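Local coordinates for protein Fdc1 (Candida dubliniensis, PDB 4ZAD) that probably catalyses the reversible, prenylated-FMN-dependent decarboxylation of aromatic acids such as cinnamic, p-coumaric and ferulic acid to the corresponding vinyl compounds, at residues A[85-90]-A[330-335]; A[101-106]-A[358-363]; A[145-148]-A[154-157]. All coordinates share one frame; numbering follows the deposited sequence.

Contact 1 of 3, residues A[85-90]-A[330-335]. With 4LU (1-deoxy-5-O-phosphono-1-(3,3,4,5-tetramethyl-9,11-dioxo-2,3,8,9,10,11-hexahydro-7H-quinolino[1,8-fg]pteridin-12-ium-7-y l)-D-ribitol), chain E.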
ATOM      1  N   ALA A  85       6.773  10.346 -17.719  1.00 26.21           N
ATOM      2  CA  ALA A  85       7.184  11.206 -18.819  1.00 25.08           C
ATOM      3  C   ALA A  85       8.192  12.280 -18.429  1.00 24.36           C
ATOM      4  O   ALA A  85       9.168  12.511 -19.159  1.00 24.93           O
ATOM      5  CB  ALA A  85       5.972  11.886 -19.462  1.00 24.98           C
ATOM      6  N   ARG A  86       7.953  12.967 -17.330  1.00 22.44           N
ATOM      7  CA  ARG A  86       8.778  14.093 -17.050  1.00 22.51           C
ATOM      8  C   ARG A  86      10.165  13.569 -16.697  1.00 22.19           C
ATOM      9  O   ARG A  86      11.180  14.173 -17.016  1.00 22.20           O
ATOM     10  CB  ARG A  86       8.174  14.957 -15.938  1.00 22.91           C
ATOM     11  CG  ARG A  86       6.835  15.609 -16.324  1.00 23.83           C
ATOM     12  CD  ARG A  86       6.255  16.611 -15.272  1.00 25.93           C
ATOM     13  NE  ARG A  86       4.810  16.665 -15.422  1.00 25.50           N
ATOM     14  CZ  ARG A  86       3.928  16.985 -14.484  1.00 26.71           C
ATOM     15  NH1 ARG A  86       4.292  17.362 -13.257  1.00 26.01           N
ATOM     16  NH2 ARG A  86       2.634  16.920 -14.793  1.00 28.39           N
ATOM     17  N   ILE A  87      10.213  12.404 -16.086  1.00 22.09           N
ATOM     18  CA  ILE A  87      11.483  11.826 -15.704  1.00 22.28           C
ATOM     19  C   ILE A  87      12.226  11.386 -16.964  1.00 23.06           C
ATOM     20  O   ILE A  87      13.369  11.741 -17.148  1.00 24.07           O
ATOM     21  CB  ILE A  87      11.295  10.702 -14.685  1.00 21.31           C
ATOM     22  CG1 ILE A  87      10.412  11.184 -13.540  1.00 21.05           C
ATOM     23  CG2 ILE A  87      12.619  10.301 -14.126  1.00 20.46           C
ATOM     24  CD1 ILE A  87      10.983  12.412 -12.794  1.00 17.42           C
ATOM     25  N   ALA A  88      11.565  10.679 -17.868  1.00 23.95           N
ATOM     26  CA  ALA A  88      12.195  10.286 -19.140  1.00 24.00           C
ATOM     27  C   ALA A  88      12.728  11.491 -19.858  1.00 24.03           C
ATOM     28  O   ALA A  88      13.790  11.439 -20.446  1.00 23.24           O
ATOM     29  CB  ALA A  88      11.206   9.559 -20.036  1.00 24.30           C
ATOM     30  N   LEU A  89      11.988  12.592 -19.804  1.00 24.81           N
ATOM     31  CA  LEU A  89      12.362  13.770 -20.585  1.00 25.24           C
ATOM     32  C   LEU A  89      13.661  14.385 -20.098  1.00 25.62           C
ATOM     33  O   LEU A  89      14.457  14.852 -20.906  1.00 26.47           O
ATOM     34  CB  LEU A  89      11.233  14.804 -20.642  1.00 25.34           C
ATOM     35  CG  LEU A  89      10.131  14.348 -21.609  1.00 26.17           C
ATOM     36  CD1 LEU A  89       8.922  15.251 -21.445  1.00 26.11           C
ATOM     37  CD2 LEU A  89      10.598  14.287 -23.091  1.00 24.23           C
ATOM     38  N   HIS A  90      13.912  14.328 -18.796  1.00 25.68           N
ATOM     39  CA  HIS A  90      15.151  14.872 -18.237  1.00 25.78           C
ATOM     40  C   HIS A  90      16.339  14.235 -18.898  1.00 25.74           C
ATOM     41  O   HIS A  90      17.365  14.860 -19.040  1.00 26.05           O
ATOM     42  CB  HIS A  90      15.251  14.620 -16.726  1.00 25.95           C
ATOM     43  CG  HIS A  90      14.546  15.643 -15.892  1.00 26.02           C
ATOM     44  ND1 HIS A  90      13.177  15.748 -15.852  1.00 23.75           N
ATOM     45  CD2 HIS A  90      15.026  16.576 -15.032  1.00 27.09           C
ATOM     46  CE1 HIS A  90      12.843  16.714 -15.012  1.00 28.15           C
ATOM     47  NE2 HIS A  90      13.946  17.240 -14.508  1.00 26.34           N
ATOM     48  N   THR A 330      11.112  14.222  -4.493  1.00 25.72           N
ATOM     49  CA  THR A 330      11.856  13.546  -3.425  1.00 25.81           C
ATOM     50  C   THR A 330      11.488  12.064  -3.406  1.00 25.78           C
ATOM     51  O   THR A 330      11.951  11.310  -2.556  1.00 25.24           O
ATOM     52  CB  THR A 330      11.633  14.160  -2.033  1.00 25.95           C
ATOM     53  OG1 THR A 330      10.232  14.145  -1.693  1.00 26.53           O
ATOM     54  CG2 THR A 330      12.134  15.574  -2.011  1.00 25.27           C
ATOM     55  N   HIS A 331      10.651  11.645  -4.353  1.00 25.30           N
ATOM     56  CA  HIS A 331      10.354  10.231  -4.521  1.00 25.09           C
ATOM     57  C   HIS A 331      10.897   9.710  -5.873  1.00 24.49           C
ATOM     58  O   HIS A 331      11.703   8.754  -5.928  1.00 23.62           O
ATOM     59  CB  HIS A 331       8.848  10.013  -4.293  1.00 25.04           C
ATOM     60  CG  HIS A 331       8.337  10.742  -3.086  1.00 26.57           C
ATOM     61  ND1 HIS A 331       8.911  10.593  -1.839  1.00 28.90           N
ATOM     62  CD2 HIS A 331       7.373  11.679  -2.940  1.00 26.46           C
ATOM     63  CE1 HIS A 331       8.291  11.372  -0.975  1.00 28.26           C
ATOM     64  NE2 HIS A 331       7.352  12.041  -1.617  1.00 29.42           N
ATOM     65  N   THR A 332      10.488  10.358  -6.951  1.00 24.55           N
ATOM     66  CA  THR A 332      10.876   9.916  -8.275  1.00 24.38           C
ATOM     67  C   THR A 332      12.380  10.084  -8.465  1.00 24.73           C
ATOM     68  O   THR A 332      13.031   9.219  -9.074  1.00 24.52           O
ATOM     69  CB  THR A 332      10.210  10.712  -9.344  1.00 24.40           C
ATOM     70  OG1 THR A 332      10.478  12.097  -9.115  1.00 23.28           O
ATOM     71  CG2 THR A 332       8.715  10.425  -9.378  1.00 24.36           C
ATOM     72  N   LEU A 333      12.934  11.175  -7.954  1.00 23.89           N
ATOM     73  CA  LEU A 333      14.344  11.416  -8.165  1.00 24.38           C
ATOM     74  C   LEU A 333      15.177  10.900  -6.991  1.00 23.98           C
ATOM     75  O   LEU A 333      16.217  10.286  -7.203  1.00 25.67           O
ATOM     76  CB  LEU A 333      14.658  12.911  -8.429  1.00 25.03           C
ATOM     77  CG  LEU A 333      14.222  13.557  -9.747  1.00 25.58           C
ATOM     78  CD1 LEU A 333      14.748  14.960  -9.825  1.00 24.81           C
ATOM     79  CD2 LEU A 333      14.706  12.722 -10.965  1.00 28.80           C
ATOM     80  N   ILE A 334      14.764  11.129  -5.756  1.00 22.60           N
ATOM     81  CA  ILE A 334      15.613  10.709  -4.659  1.00 21.26           C
ATOM     82  C   ILE A 334      15.546   9.204  -4.595  1.00 21.32           C
ATOM     83  O   ILE A 334      16.576   8.553  -4.550  1.00 21.91           O
ATOM     84  CB  ILE A 334      15.253  11.348  -3.308  1.00 20.50           C
ATOM     85  CG1 ILE A 334      15.558  12.850  -3.324  1.00 19.48           C
ATOM     86  CG2 ILE A 334      16.026  10.637  -2.164  1.00 18.36           C
ATOM     87  CD1 ILE A 334      15.260  13.546  -2.007  1.00 18.63           C
ATOM     88  N   GLY A 335      14.347   8.649  -4.589  1.00 20.66           N
ATOM     89  CA  GLY A 335      14.222   7.203  -4.602  1.00 21.52           C
ATOM     90  C   GLY A 335      14.612   6.493  -5.912  1.00 22.03           C
ATOM     91  O   GLY A 335      15.284   5.446  -5.888  1.00 22.47           O
TER
HETATM   92  C9  4LU E 603      17.025  15.674  -3.687  1.00 25.48           C
HETATM   93  C8  4LU E 603      16.146  16.368  -4.529  1.00 23.73           C
HETATM   94  C7  4LU E 603      15.456  17.499  -4.068  1.00 23.50           C
HETATM   95  C10 4LU E 603      19.074  16.386  -0.703  1.00 31.52           C
HETATM   96  C6  4LU E 603      15.624  17.886  -2.638  1.00 26.69           C
HETATM   97  N3  4LU E 603      20.045  17.654   1.511  1.00 35.70           N
HETATM   98  C2  4LU E 603      20.772  16.695   0.926  1.00 33.13           C
HETATM   99  C13 4LU E 603      15.680  20.260  -2.653  1.00 29.97           C
HETATM  100  C5  4LU E 603      14.949  19.066  -2.087  1.00 29.47           C
HETATM  101  C1  4LU E 603      16.113  18.450   0.051  1.00 31.33           C
HETATM  102  O2  4LU E 603      21.879  16.440   1.418  1.00 30.21           O
HETATM  103  N1  4LU E 603      20.290  16.061  -0.171  1.00 33.42           N
HETATM  104  C4  4LU E 603      18.829  18.004   1.042  1.00 34.33           C
HETATM  105  O4  4LU E 603      18.264  18.916   1.691  1.00 35.46           O
HETATM  106  C4A 4LU E 603      18.302  17.381  -0.066  1.00 31.85           C
HETATM  107  N5  4LU E 603      16.775  17.458  -0.473  1.00 30.35           N
HETATM  108  C3  4LU E 603      15.235  19.248  -0.674  1.00 31.29           C
HETATM  109  C12 4LU E 603      13.471  19.179  -2.445  1.00 25.41           C
HETATM  110  C5A 4LU E 603      16.535  17.080  -1.783  1.00 26.84           C
HETATM  111  C7M 4LU E 603      14.521  18.292  -4.942  1.00 18.57           C
HETATM  112  C8M 4LU E 603      16.029  15.872  -5.947  1.00 19.71           C
HETATM  113  C9A 4LU E 603      17.353  16.101  -2.391  1.00 26.54           C
HETATM  114  N10 4LU E 603      18.624  15.745  -1.818  1.00 26.88           N
HETATM  115  C1' 4LU E 603      19.185  14.399  -2.003  1.00 25.72           C
HETATM  116  C2' 4LU E 603      20.481  14.535  -2.802  1.00 23.97           C
HETATM  117  O2' 4LU E 603      20.234  15.393  -3.934  1.00 25.48           O
HETATM  118  C3' 4LU E 603      21.040  13.178  -3.248  1.00 22.32           C
HETATM  119  O3' 4LU E 603      21.391  12.390  -2.091  1.00 19.77           O
HETATM  120  C4' 4LU E 603      22.275  13.323  -4.162  1.00 20.41           C
HETATM  121  O4' 4LU E 603      22.940  12.061  -4.264  1.00 16.95           O
HETATM  122  C5' 4LU E 603      23.289  14.332  -3.595  1.00 20.03           C
HETATM  123  O5' 4LU E 603      24.464  14.453  -4.371  1.00 15.72           O
HETATM  124  P   4LU E 603      25.854  13.802  -3.964  1.00 19.83           P
HETATM  125  O2P 4LU E 603      26.723  14.467  -5.031  1.00 13.58           O
HETATM  126  O3P 4LU E 603      25.590  12.287  -4.101  1.00 16.03           O
HETATM  127  O1P 4LU E 603      26.122  14.224  -2.534  1.00 15.88           O
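Ile-87 reaches from helix 85-90 toward Thr-332 and Leu-333, and the end of its longer branch makes both direct contacts. Its CD1 lies 4.2 Å from CD2 of Leu-333, a loose meeting of methyl groups in a buried setting suited to branched aliphatic residues. The same methyl comes to Thr-332 OG1 at 3.7 Å, where the two side chains cross obliquely. CG1 anti to the carbonyl carbon (chi1 -50°), followed by a bend at chi2 (-59°), brings CD1 of Ile-87 to the second segment. The hydroxyl of Thr-332 need not find a polar partner in the helix opposite, because it bonds to the Gly-75 carbonyl; threonine can therefore pack and hydrogen-bond in one buried place.

The pairing joins a helix of the N-terminal part of this UbiD-family enzyme to the junction of helices 329-332 and 334-347, which also borders the prenylated-flavin pocket. Apolar contacts continue there on the far side of the junction. Ile-334 lies close against the ring system, its CG1 and CD1 each 3.2 Å from cofactor C9, while Thr-330 CG2 approaches the prenyl-derived methyl C12 at 3.9 Å. Leu-333 also borders the cofactor, its CB 4.1 Å from methyl C8M.

Polar contacts hold the first helix internally and to its surroundings. His-90 ND1 donates to Arg-86 O at 2.8 Å, nearly straight at 169° and in the imidazole plane; His-90 N reaches the same oxygen from the opposite face of the carbonyl plane. The guanidinium of Arg-86 points elsewhere, forming a salt bridge with Asp-21 and bonding to the carbonyls of Leu-47 and Cys-73.

Contact 2 of 3, residues A[101-106]-A[358-363]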
ATOM      1  N   GLU A 101      12.849   1.157 -17.324  1.00 30.52           N
ATOM      2  CA  GLU A 101      13.744   1.317 -18.462  1.00 30.48           C
ATOM      3  C   GLU A 101      14.603   2.566 -18.304  1.00 29.09           C
ATOM      4  O   GLU A 101      15.806   2.523 -18.611  1.00 28.91           O
ATOM      5  CB  GLU A 101      12.945   1.300 -19.782  1.00 30.71           C
ATOM      6  CG  GLU A 101      12.225  -0.047 -19.944  1.00 35.92           C
ATOM      7  CD  GLU A 101      11.464  -0.235 -21.260  1.00 41.83           C
ATOM      8  OE1 GLU A 101      10.201  -0.178 -21.256  1.00 43.51           O
ATOM      9  OE2 GLU A 101      12.138  -0.485 -22.288  1.00 46.83           O
ATOM     10  N   ILE A 102      14.001   3.653 -17.800  1.00 27.30           N
ATOM     11  CA  ILE A 102      14.751   4.871 -17.437  1.00 26.38           C
ATOM     12  C   ILE A 102      15.910   4.473 -16.531  1.00 25.03           C
ATOM     13  O   ILE A 102      17.031   4.896 -16.758  1.00 24.00           O
ATOM     14  CB  ILE A 102      13.915   5.899 -16.634  1.00 26.68           C
ATOM     15  CG1 ILE A 102      12.735   6.455 -17.457  1.00 27.42           C
ATOM     16  CG2 ILE A 102      14.796   7.032 -16.156  1.00 26.71           C
ATOM     17  CD1 ILE A 102      11.616   7.082 -16.601  1.00 27.06           C
ATOM     18  N   ILE A 103      15.626   3.649 -15.519  1.00 24.16           N
ATOM     19  CA  ILE A 103      16.670   3.074 -14.658  1.00 23.73           C
ATOM     20  C   ILE A 103      17.671   2.244 -15.460  1.00 24.78           C
ATOM     21  O   ILE A 103      18.873   2.341 -15.217  1.00 25.41           O
ATOM     22  CB  ILE A 103      16.081   2.229 -13.496  1.00 23.34           C
ATOM     23  CG1 ILE A 103      15.251   3.103 -12.549  1.00 22.00           C
ATOM     24  CG2 ILE A 103      17.181   1.516 -12.725  1.00 20.18           C
ATOM     25  CD1 ILE A 103      14.530   2.345 -11.514  1.00 19.87           C
ATOM     26  N   ASP A 104      17.219   1.448 -16.434  1.00 25.89           N
ATOM     27  CA  ASP A 104      18.214   0.639 -17.200  1.00 27.34           C
ATOM     28  C   ASP A 104      19.131   1.525 -18.018  1.00 26.87           C
ATOM     29  O   ASP A 104      20.313   1.220 -18.193  1.00 27.35           O
ATOM     30  CB  ASP A 104      17.586  -0.472 -18.084  1.00 27.75           C
ATOM     31  CG  ASP A 104      16.752  -1.486 -17.271  1.00 29.17           C
ATOM     32  OD1 ASP A 104      17.070  -1.691 -16.069  1.00 29.07           O
ATOM     33  OD2 ASP A 104      15.763  -2.034 -17.845  1.00 31.61           O
ATOM     34  N   PHE A 105      18.586   2.633 -18.502  1.00 26.77           N
ATOM     35  CA  PHE A 105      19.374   3.581 -19.268  1.00 26.30           C
ATOM     36  C   PHE A 105      20.508   4.213 -18.430  1.00 26.05           C
ATOM     37  O   PHE A 105      21.649   4.316 -18.905  1.00 26.17           O
ATOM     38  CB  PHE A 105      18.464   4.623 -19.881  1.00 25.89           C
ATOM     39  CG  PHE A 105      19.188   5.629 -20.727  1.00 28.36           C
ATOM     40  CD1 PHE A 105      19.684   5.281 -21.977  1.00 29.44           C
ATOM     41  CD2 PHE A 105      19.382   6.931 -20.267  1.00 30.23           C
ATOM     42  CE1 PHE A 105      20.356   6.227 -22.770  1.00 30.49           C
ATOM     43  CE2 PHE A 105      20.069   7.879 -21.040  1.00 32.36           C
ATOM     44  CZ  PHE A 105      20.554   7.530 -22.300  1.00 31.06           C
ATOM     45  N   LEU A 106      20.198   4.612 -17.190  1.00 25.59           N
ATOM     46  CA  LEU A 106      21.189   5.160 -16.269  1.00 24.88           C
ATOM     47  C   LEU A 106      22.217   4.079 -15.914  1.00 24.73           C
ATOM     48  O   LEU A 106      23.402   4.281 -16.048  1.00 25.04           O
ATOM     49  CB  LEU A 106      20.533   5.712 -15.010  1.00 24.04           C
ATOM     50  CG  LEU A 106      19.557   6.891 -15.122  1.00 24.98           C
ATOM     51  CD1 LEU A 106      18.555   6.902 -13.939  1.00 22.57           C
ATOM     52  CD2 LEU A 106      20.247   8.295 -15.285  1.00 23.51           C
ATOM     53  N   ASP A 358      16.181  -6.568 -10.327  1.00 26.63           N
ATOM     54  CA  ASP A 358      15.731  -5.171 -10.298  1.00 25.03           C
ATOM     55  C   ASP A 358      15.596  -4.742  -8.850  1.00 23.59           C
ATOM     56  O   ASP A 358      15.423  -5.578  -7.968  1.00 23.01           O
ATOM     57  CB  ASP A 358      14.383  -5.019 -11.004  1.00 25.47           C
ATOM     58  CG  ASP A 358      14.504  -4.611 -12.469  1.00 28.00           C
ATOM     59  OD1 ASP A 358      15.522  -4.002 -12.883  1.00 31.14           O
ATOM     60  OD2 ASP A 358      13.550  -4.894 -13.217  1.00 31.83           O
ATOM     61  N   VAL A 359      15.734  -3.445  -8.600  1.00 22.59           N
ATOM     62  CA  VAL A 359      15.430  -2.869  -7.306  1.00 21.62           C
ATOM     63  C   VAL A 359      14.663  -1.581  -7.538  1.00 22.08           C
ATOM     64  O   VAL A 359      14.872  -0.902  -8.539  1.00 23.08           O
ATOM     65  CB  VAL A 359      16.700  -2.597  -6.440  1.00 21.49           C
ATOM     66  CG1 VAL A 359      17.665  -3.774  -6.511  1.00 19.51           C
ATOM     67  CG2 VAL A 359      17.385  -1.302  -6.824  1.00 19.41           C
ATOM     68  N   PHE A 360      13.762  -1.245  -6.621  1.00 21.66           N
ATOM     69  CA  PHE A 360      12.999  -0.038  -6.752  1.00 21.06           C
ATOM     70  C   PHE A 360      12.502   0.369  -5.417  1.00 20.35           C
ATOM     71  O   PHE A 360      12.246  -0.488  -4.576  1.00 19.73           O
ATOM     72  CB  PHE A 360      11.816  -0.266  -7.662  1.00 22.30           C
ATOM     73  CG  PHE A 360      10.953   0.939  -7.839  1.00 21.43           C
ATOM     74  CD1 PHE A 360      11.471   2.072  -8.394  1.00 21.34           C
ATOM     75  CD2 PHE A 360       9.635   0.922  -7.441  1.00 21.61           C
ATOM     76  CE1 PHE A 360      10.688   3.184  -8.587  1.00 22.48           C
ATOM     77  CE2 PHE A 360       8.854   2.027  -7.577  1.00 23.64           C
ATOM     78  CZ  PHE A 360       9.382   3.177  -8.160  1.00 24.75           C
ATOM     79  N   THR A 361      12.411   1.688  -5.227  1.00 19.47           N
ATOM     80  CA  THR A 361      11.911   2.304  -3.987  1.00 18.94           C
ATOM     81  C   THR A 361      10.458   2.662  -4.198  1.00 18.54           C
ATOM     82  O   THR A 361      10.154   3.632  -4.910  1.00 18.28           O
ATOM     83  CB  THR A 361      12.608   3.618  -3.658  1.00 18.57           C
ATOM     84  OG1 THR A 361      12.656   4.408  -4.847  1.00 18.08           O
ATOM     85  CG2 THR A 361      14.002   3.394  -3.096  1.00 17.25           C
ATOM     86  N   PRO A 362       9.552   1.876  -3.634  1.00 17.44           N
ATOM     87  CA  PRO A 362       8.152   2.207  -3.884  1.00 17.94           C
ATOM     88  C   PRO A 362       7.859   3.576  -3.316  1.00 19.29           C
ATOM     89  O   PRO A 362       8.262   3.863  -2.178  1.00 19.92           O
ATOM     90  CB  PRO A 362       7.388   1.127  -3.134  1.00 17.48           C
ATOM     91  CG  PRO A 362       8.376   0.598  -2.100  1.00 17.35           C
ATOM     92  CD  PRO A 362       9.721   0.736  -2.738  1.00 17.36           C
ATOM     93  N   TYR A 363       7.175   4.413  -4.080  1.00 20.38           N
ATOM     94  CA  TYR A 363       6.898   5.765  -3.624  1.00 22.12           C
ATOM     95  C   TYR A 363       5.965   5.815  -2.411  1.00 22.78           C
ATOM     96  O   TYR A 363       6.086   6.714  -1.565  1.00 23.44           O
ATOM     97  CB  TYR A 363       6.357   6.639  -4.746  1.00 22.10           C
ATOM     98  CG  TYR A 363       7.262   6.661  -5.935  1.00 21.56           C
ATOM     99  CD1 TYR A 363       8.639   6.705  -5.787  1.00 21.50           C
ATOM    100  CD2 TYR A 363       6.744   6.621  -7.205  1.00 22.75           C
ATOM    101  CE1 TYR A 363       9.484   6.704  -6.893  1.00 21.54           C
ATOM    102  CE2 TYR A 363       7.565   6.609  -8.298  1.00 24.61           C
ATOM    103  CZ  TYR A 363       8.936   6.644  -8.144  1.00 23.49           C
ATOM    104  OH  TYR A 363       9.737   6.636  -9.275  1.00 26.37           O
TER
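Ile-103 holds CG1 anti to its carbonyl carbon (chi1 -64°) and then runs extended through chi2 to CD1, while Phe-360 places CG anti to its backbone N (chi1 179°); the two torsions bring the aliphatic tip near the aromatic ring. The setting is helix-on-sheet packing: helix 99-108 lies beside strand 356-360, which is an outermost strand within this chain of the mixed sheet of the C-terminal part. The local axes approach to 10.4 Å, and the directions of helix and strand differ by 112°.

At that separation the apolar contact is made by the far end of the isoleucine. Ile-103 CD1 stands 4.4 Å from Phe-360 CD1, meeting the ring obliquely, and equally far from Val-359 O. Isoleucine suits this place because its extended CG1-CD1 arm reaches the Phe-360 ring while the side chain also packs on Ala-340 of helix 334-347. The ring of Phe-360 is stacked with Phe-423 as well.

A polar cluster lies alongside. Asp-104 OD1 and Asp-358 OD1 are 4.2 Å apart, a spacing that would probably be costly for two carboxylates by themselves. Lys-343 forms salt bridges to both oxygens and should offset their like charges, while Lys-100 pairs with OD2 of Asp-358. In the turn that follows the strand, Phe-360 approaches the Tyr-363 ring edge-to-face, its CZ 3.5 Å above the tyrosine plane and displaced toward the rim.

Contact 3 of 3, residues A[145-148]-A[154-157]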
ATOM      1  N   VAL A 145      10.602  34.330  -3.437  1.00 32.84           N
ATOM      2  CA  VAL A 145      11.013  33.036  -2.930  1.00 32.60           C
ATOM      3  C   VAL A 145       9.830  32.546  -2.138  1.00 32.70           C
ATOM      4  O   VAL A 145       9.292  33.280  -1.309  1.00 33.08           O
ATOM      5  CB  VAL A 145      12.274  33.184  -2.035  1.00 32.48           C
ATOM      6  CG1 VAL A 145      12.691  31.867  -1.390  1.00 31.78           C
ATOM      7  CG2 VAL A 145      13.415  33.781  -2.855  1.00 31.89           C
ATOM      8  N   PRO A 146       9.388  31.326  -2.408  1.00 32.98           N
ATOM      9  CA  PRO A 146       8.172  30.831  -1.771  1.00 33.16           C
ATOM     10  C   PRO A 146       8.343  30.387  -0.330  1.00 33.79           C
ATOM     11  O   PRO A 146       9.435  29.943   0.047  1.00 34.59           O
ATOM     12  CB  PRO A 146       7.810  29.606  -2.611  1.00 32.91           C
ATOM     13  CG  PRO A 146       9.081  29.168  -3.239  1.00 33.13           C
ATOM     14  CD  PRO A 146       9.905  30.399  -3.433  1.00 33.08           C
ATOM     15  N   LEU A 147       7.260  30.481   0.449  1.00 33.99           N
ATOM     16  CA  LEU A 147       7.133  29.754   1.704  1.00 34.07           C
ATOM     17  C   LEU A 147       6.245  28.531   1.419  1.00 34.27           C
ATOM     18  O   LEU A 147       4.983  28.582   1.371  1.00 34.40           O
ATOM     19  CB  LEU A 147       6.536  30.634   2.785  1.00 34.93           C
ATOM     20  CG  LEU A 147       6.515  30.070   4.209  1.00 35.68           C
ATOM     21  CD1 LEU A 147       7.801  30.431   4.910  1.00 37.43           C
ATOM     22  CD2 LEU A 147       5.317  30.618   4.981  1.00 36.78           C
ATOM     23  N   LEU A 148       6.930  27.418   1.210  1.00 33.30           N
ATOM     24  CA  LEU A 148       6.334  26.270   0.574  1.00 32.38           C
ATOM     25  C   LEU A 148       5.353  25.553   1.482  1.00 32.22           C
ATOM     26  O   LEU A 148       4.289  25.111   1.015  1.00 31.82           O
ATOM     27  CB  LEU A 148       7.437  25.317   0.112  1.00 31.90           C
ATOM     28  CG  LEU A 148       8.233  25.851  -1.055  1.00 30.47           C
ATOM     29  CD1 LEU A 148       9.432  24.960  -1.360  1.00 26.79           C
ATOM     30  CD2 LEU A 148       7.250  25.969  -2.270  1.00 31.92           C
ATOM     31  N   GLY A 154      11.777  29.270   6.932  1.00 32.95           N
ATOM     32  CA  GLY A 154      12.235  30.332   6.041  1.00 31.63           C
ATOM     33  C   GLY A 154      11.624  30.143   4.664  1.00 31.51           C
ATOM     34  O   GLY A 154      10.811  29.222   4.422  1.00 31.08           O
ATOM     35  N   LYS A 155      12.019  31.004   3.745  1.00 30.79           N
ATOM     36  CA  LYS A 155      11.638  30.824   2.373  1.00 30.84           C
ATOM     37  C   LYS A 155      12.738  30.002   1.672  1.00 30.37           C
ATOM     38  O   LYS A 155      13.913  30.390   1.644  1.00 30.14           O
ATOM     39  CB  LYS A 155      11.432  32.170   1.717  1.00 31.14           C
ATOM     40  CG  LYS A 155      10.373  33.091   2.391  1.00 33.10           C
ATOM     41  CD  LYS A 155      10.516  34.540   1.829  1.00 35.37           C
ATOM     42  CE  LYS A 155       9.435  35.516   2.265  1.00 36.29           C
ATOM     43  NZ  LYS A 155       9.245  36.501   1.161  1.00 35.88           N
ATOM     44  N   PHE A 156      12.358  28.851   1.136  1.00 30.04           N
ATOM     45  CA  PHE A 156      13.334  27.937   0.535  1.00 29.75           C
ATOM     46  C   PHE A 156      13.554  28.190  -0.949  1.00 29.43           C
ATOM     47  O   PHE A 156      12.814  27.700  -1.818  1.00 30.91           O
ATOM     48  CB  PHE A 156      12.977  26.495   0.832  1.00 29.34           C
ATOM     49  CG  PHE A 156      13.499  26.018   2.165  1.00 29.26           C
ATOM     50  CD1 PHE A 156      12.749  26.169   3.312  1.00 28.69           C
ATOM     51  CD2 PHE A 156      14.751  25.410   2.266  1.00 27.22           C
ATOM     52  CE1 PHE A 156      13.236  25.719   4.531  1.00 28.03           C
ATOM     53  CE2 PHE A 156      15.241  24.972   3.478  1.00 24.32           C
ATOM     54  CZ  PHE A 156      14.512  25.120   4.595  1.00 25.94           C
ATOM     55  N   ILE A 157      14.593  28.971  -1.224  1.00 28.71           N
ATOM     56  CA  ILE A 157      14.874  29.456  -2.564  1.00 28.00           C
ATOM     57  C   ILE A 157      15.486  28.337  -3.385  1.00 27.58           C
ATOM     58  O   ILE A 157      15.351  28.310  -4.601  1.00 27.96           O
ATOM     59  CB  ILE A 157      15.811  30.692  -2.514  1.00 28.06           C
ATOM     60  CG1 ILE A 157      15.860  31.410  -3.859  1.00 27.43           C
ATOM     61  CG2 ILE A 157      17.236  30.324  -2.028  1.00 26.79           C
ATOM     62  CD1 ILE A 157      16.685  32.667  -3.808  1.00 25.94           C
TER
HETATM   63  O   HOH W   1       9.589  27.423   2.799  1.00 20.72           O
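Val-145 straddles two residues of 154-157, its methyl groups dividing the work. CG1, anti to the backbone N (chi1 176°), comes within 3.4 Å of Lys-155 CB and 3.5 Å of Ile-157 CB. CG2 meets the outer part of Ile-157, 3.6 Å from its CD1; Val-145 lies at a slant to both Lys-155 and Ile-157. A short beta-branched residue can serve both neighbours at once. Lys-155 lays its aliphatic stem over the Val-145 carbonyl, with CD 3.6 Å from that O, a disposition that suits a long side chain at an exposed edge. Leu-147 brings CD1 to the Gly-154 carbonyl oxygen, and Leu-148 CD1 reaches Phe-156 CB more loosely.

The backbones touch through a weak hydrogen bond from Phe-156 N to Pro-146 O (3.3 Å, 126°), with Lys-155 CA-H close to the same oxygen. A water bridges the two arms of the loop, accepting from Leu-148 N and donating to Gly-154 O at 2.7 Å; it lies at the edge of the Phe-156 ring.

Both segments belong to the long connection between strands 131-134 and 162-166. Val-145 and Ile-157 rest on Val-182 of strand 181-184, Phe-156 packs on Met-181 and the cofactor-binding Arg-179, and Leu-148 O accepts from Tyr-496 of the second subunit.

How the contacts relate
All three contacts are largely buried. Contacts 1 and 2 adjoin near the middle of the chain, their centres about 10 Å apart; contact 3 lies farther from the chain's centre and has an exposed lysine at its edge. The first two use successive helices, 85-90 and 99-108; helix 334-347, which begins in contact 1, also packs on Ile-103 of contact 2. Gly-335 O probably bonds to Thr-361 OG1, tying the flavin-side helix to the turn just after the edge strand. Both join N-terminal and C-terminal parts through sparse side-chain contacts. Contact 3 instead folds one loop on itself through backbone, water and methyl groups. Ion pairs accompany contact 2, and the cofactor borders contact 1.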